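Complement factor H (Mus musculus, PDB 2YBY) regulates complement in innate immunity, probably protecting host surfaces as a chain of sushi domains, two of which make up this fragment. Local coordinates at residues Leu102-Gly105 with Gln106-Thr110. The protein carries 1 engineered substitution. Residues are numbered along the deposited sequence; the frame is centred on the assembly and turned at random.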
ATOM      1  N   LEU A 102      17.258  17.192  -2.276  1.00 23.28           N
ATOM      2  CA  LEU A 102      16.835  16.053  -3.083  1.00 22.48           C
ATOM      3  C   LEU A 102      16.853  16.396  -4.586  1.00 28.55           C
ATOM      4  O   LEU A 102      16.493  15.541  -5.403  1.00 27.60           O
ATOM      5  CB  LEU A 102      15.417  15.609  -2.693  1.00 20.99           C
ATOM      6  CG  LEU A 102      15.198  15.082  -1.289  1.00 23.73           C
ATOM      7  CD1 LEU A 102      13.784  14.502  -1.166  1.00 21.64           C
ATOM      8  CD2 LEU A 102      16.165  13.951  -0.914  1.00 27.16           C
ATOM      9  N   GLN A 103      17.236  17.650  -4.963  1.00 27.53           N
ATOM     10  CA  GLN A 103      17.356  18.107  -6.349  1.00 28.14           C
ATOM     11  C   GLN A 103      16.044  18.110  -7.132  1.00 33.31           C
ATOM     12  O   GLN A 103      16.027  17.766  -8.320  1.00 32.77           O
ATOM     13  CB  GLN A 103      18.391  17.264  -7.115  1.00 30.12           C
ATOM     14  CG  GLN A 103      19.722  17.100  -6.407  1.00 40.59           C
ATOM     15  CD  GLN A 103      20.598  18.328  -6.513  1.00 38.02           C
ATOM     16  OE1 GLN A 103      20.575  19.069  -7.518  1.00 31.01           O
ATOM     17  NE2 GLN A 103      21.419  18.547  -5.509  1.00 34.83           N
ATOM     18  N   ASN A 104      14.948  18.496  -6.492  1.00 28.85           N
ATOM     19  CA  ASN A 104      13.671  18.564  -7.190  1.00 28.49           C
ATOM     20  C   ASN A 104      12.841  19.771  -6.767  1.00 31.66           C
ATOM     21  O   ASN A 104      11.609  19.748  -6.875  1.00 32.27           O
ATOM     22  CB  ASN A 104      12.910  17.247  -7.042  1.00 26.47           C
ATOM     23  CG  ASN A 104      12.599  16.908  -5.600  1.00 36.10           C
ATOM     24  OD1 ASN A 104      12.978  17.626  -4.671  1.00 28.19           O
ATOM     25  ND2 ASN A 104      11.890  15.820  -5.394  1.00 21.70           N
ATOM     26  N   GLY A 105      13.533  20.808  -6.284  1.00 29.61           N
ATOM     27  CA  GLY A 105      12.961  22.081  -5.870  1.00 30.97           C
ATOM     28  C   GLY A 105      12.389  22.088  -4.474  1.00 34.89           C
ATOM     29  O   GLY A 105      12.844  22.846  -3.611  1.00 35.55           O
ATOM     30  N   GLN A 106      11.389  21.235  -4.239  1.00 28.65           N
ATOM     31  CA  GLN A 106      10.675  21.201  -2.974  1.00 26.06           C
ATOM     32  C   GLN A 106      11.128  20.129  -1.989  1.00 24.92           C
ATOM     33  O   GLN A 106      10.559  20.061  -0.907  1.00 23.17           O
ATOM     34  CB  GLN A 106       9.171  21.050  -3.267  1.00 27.07           C
ATOM     35  CG  GLN A 106       8.551  22.239  -4.006  1.00 52.98           C
ATOM     36  CD  GLN A 106       8.671  23.530  -3.222  1.00 81.84           C
ATOM     37  OE1 GLN A 106       8.548  23.550  -1.994  1.00 80.65           O
ATOM     38  NE2 GLN A 106       8.940  24.636  -3.896  1.00 74.03           N
ATOM     39  N   ASP A 107      12.154  19.327  -2.300  1.00 20.52           N
ATOM     40  CA  ASP A 107      12.585  18.260  -1.399  1.00 19.08           C
ATOM     41  C   ASP A 107      11.431  17.323  -1.019  1.00 19.38           C
ATOM     42  O   ASP A 107      11.349  16.861   0.132  1.00 18.63           O
ATOM     43  CB  ASP A 107      13.298  18.783  -0.159  1.00 18.93           C
ATOM     44  CG  ASP A 107      14.644  19.398  -0.466  1.00 23.73           C
ATOM     45  OD1 ASP A 107      15.223  19.065  -1.540  1.00 21.35           O
ATOM     46  OD2 ASP A 107      15.146  20.169   0.381  1.00 27.69           O
ATOM     47  N   THR A 108      10.572  17.021  -1.989  1.00 18.56           N
ATOM     48  CA  THR A 108       9.480  16.075  -1.759  1.00 18.00           C
ATOM     49  C   THR A 108       9.857  14.734  -2.365  1.00 21.33           C
ATOM     50  O   THR A 108      10.628  14.673  -3.326  1.00 23.88           O
ATOM     51  CB  THR A 108       8.167  16.599  -2.293  1.00 23.36           C
ATOM     52  OG1 THR A 108       8.330  16.857  -3.672  1.00 30.06           O
ATOM     53  CG2 THR A 108       7.716  17.844  -1.576  1.00 21.71           C
ATOM     54  N   MET A 109       9.383  13.664  -1.737  1.00 17.25           N
ATOM     55  CA  MET A 109       9.600  12.288  -2.200  1.00 17.43           C
ATOM     56  C   MET A 109       8.210  11.744  -2.427  1.00 19.90           C
ATOM     57  O   MET A 109       7.348  11.981  -1.573  1.00 17.88           O
ATOM     58  CB  MET A 109      10.171  11.403  -1.088  1.00 21.07           C
ATOM     59  CG  MET A 109      11.573  11.227  -1.106  1.00 24.17           C
ATOM     60  SD  MET A 109      12.213  10.027   0.027  1.00 21.29           S
ATOM     61  CE  MET A 109      11.408  10.255   1.539  1.00 20.25           C
ATOM     62  N   THR A 110       8.018  10.945  -3.499  1.00 17.81           N
ATOM     63  CA  THR A 110       6.722  10.348  -3.800  1.00 16.40           C
ATOM     64  C   THR A 110       6.910   8.835  -3.791  1.00 17.85           C
ATOM     65  O   THR A 110       7.927   8.335  -4.275  1.00 17.84           O
ATOM     66  CB  THR A 110       6.214  10.881  -5.130  1.00 24.42           C
ATOM     67  OG1 THR A 110       6.028  12.302  -4.981  1.00 23.23           O
ATOM     68  CG2 THR A 110       4.904  10.225  -5.566  1.00 26.76           C
TER
HETATM   69  O   HOH W   1      15.391  20.214  -4.030  1.00 41.45           O
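In the loop that leads into strand 108-112 of the second sushi repeat lies a classic gamma turn centred on Gly105, closed by a weak bond from Gln106 N to Asn104 O; Asp107 and Asn104 tie its two limbs together. The carboxylate of Asp107 takes the amide of Leu102: Leu102 N to Asp107 OD1 is 2.9 Å and nearly straight at 175°, with the N-H arriving from above the carboxylate plane. A water donates to Asp107 OD1 at 2.7 Å and accepts from Asn104 N, so one short acidic side chain holds one amide directly and a second through the water. Asn104 suits its place because its amide both gives and accepts. With CG lying between backbone N and carbonyl carbon (chi1 61°), the group turns back over the turn; Asn104 ND2 donates to Thr108 O at 2.7 Å, in the carbonyl plane, while Asn104 OD1 receives only a weak bond from Asp107 N. Gly105, at a positive phi of 82°, has no CB to collide with Gln106 N. In this sushi module, a small disulfide-linked beta domain, strand 108-112 runs between strands 91-93 and 115-117, antiparallel to both. Where it begins, buried Leu102 lays CD1 against Met109 CG at 4.0 Å, and the flexible thioether chain of Met109 continues this apolar packing onto Leu92, Val94 and Pro120.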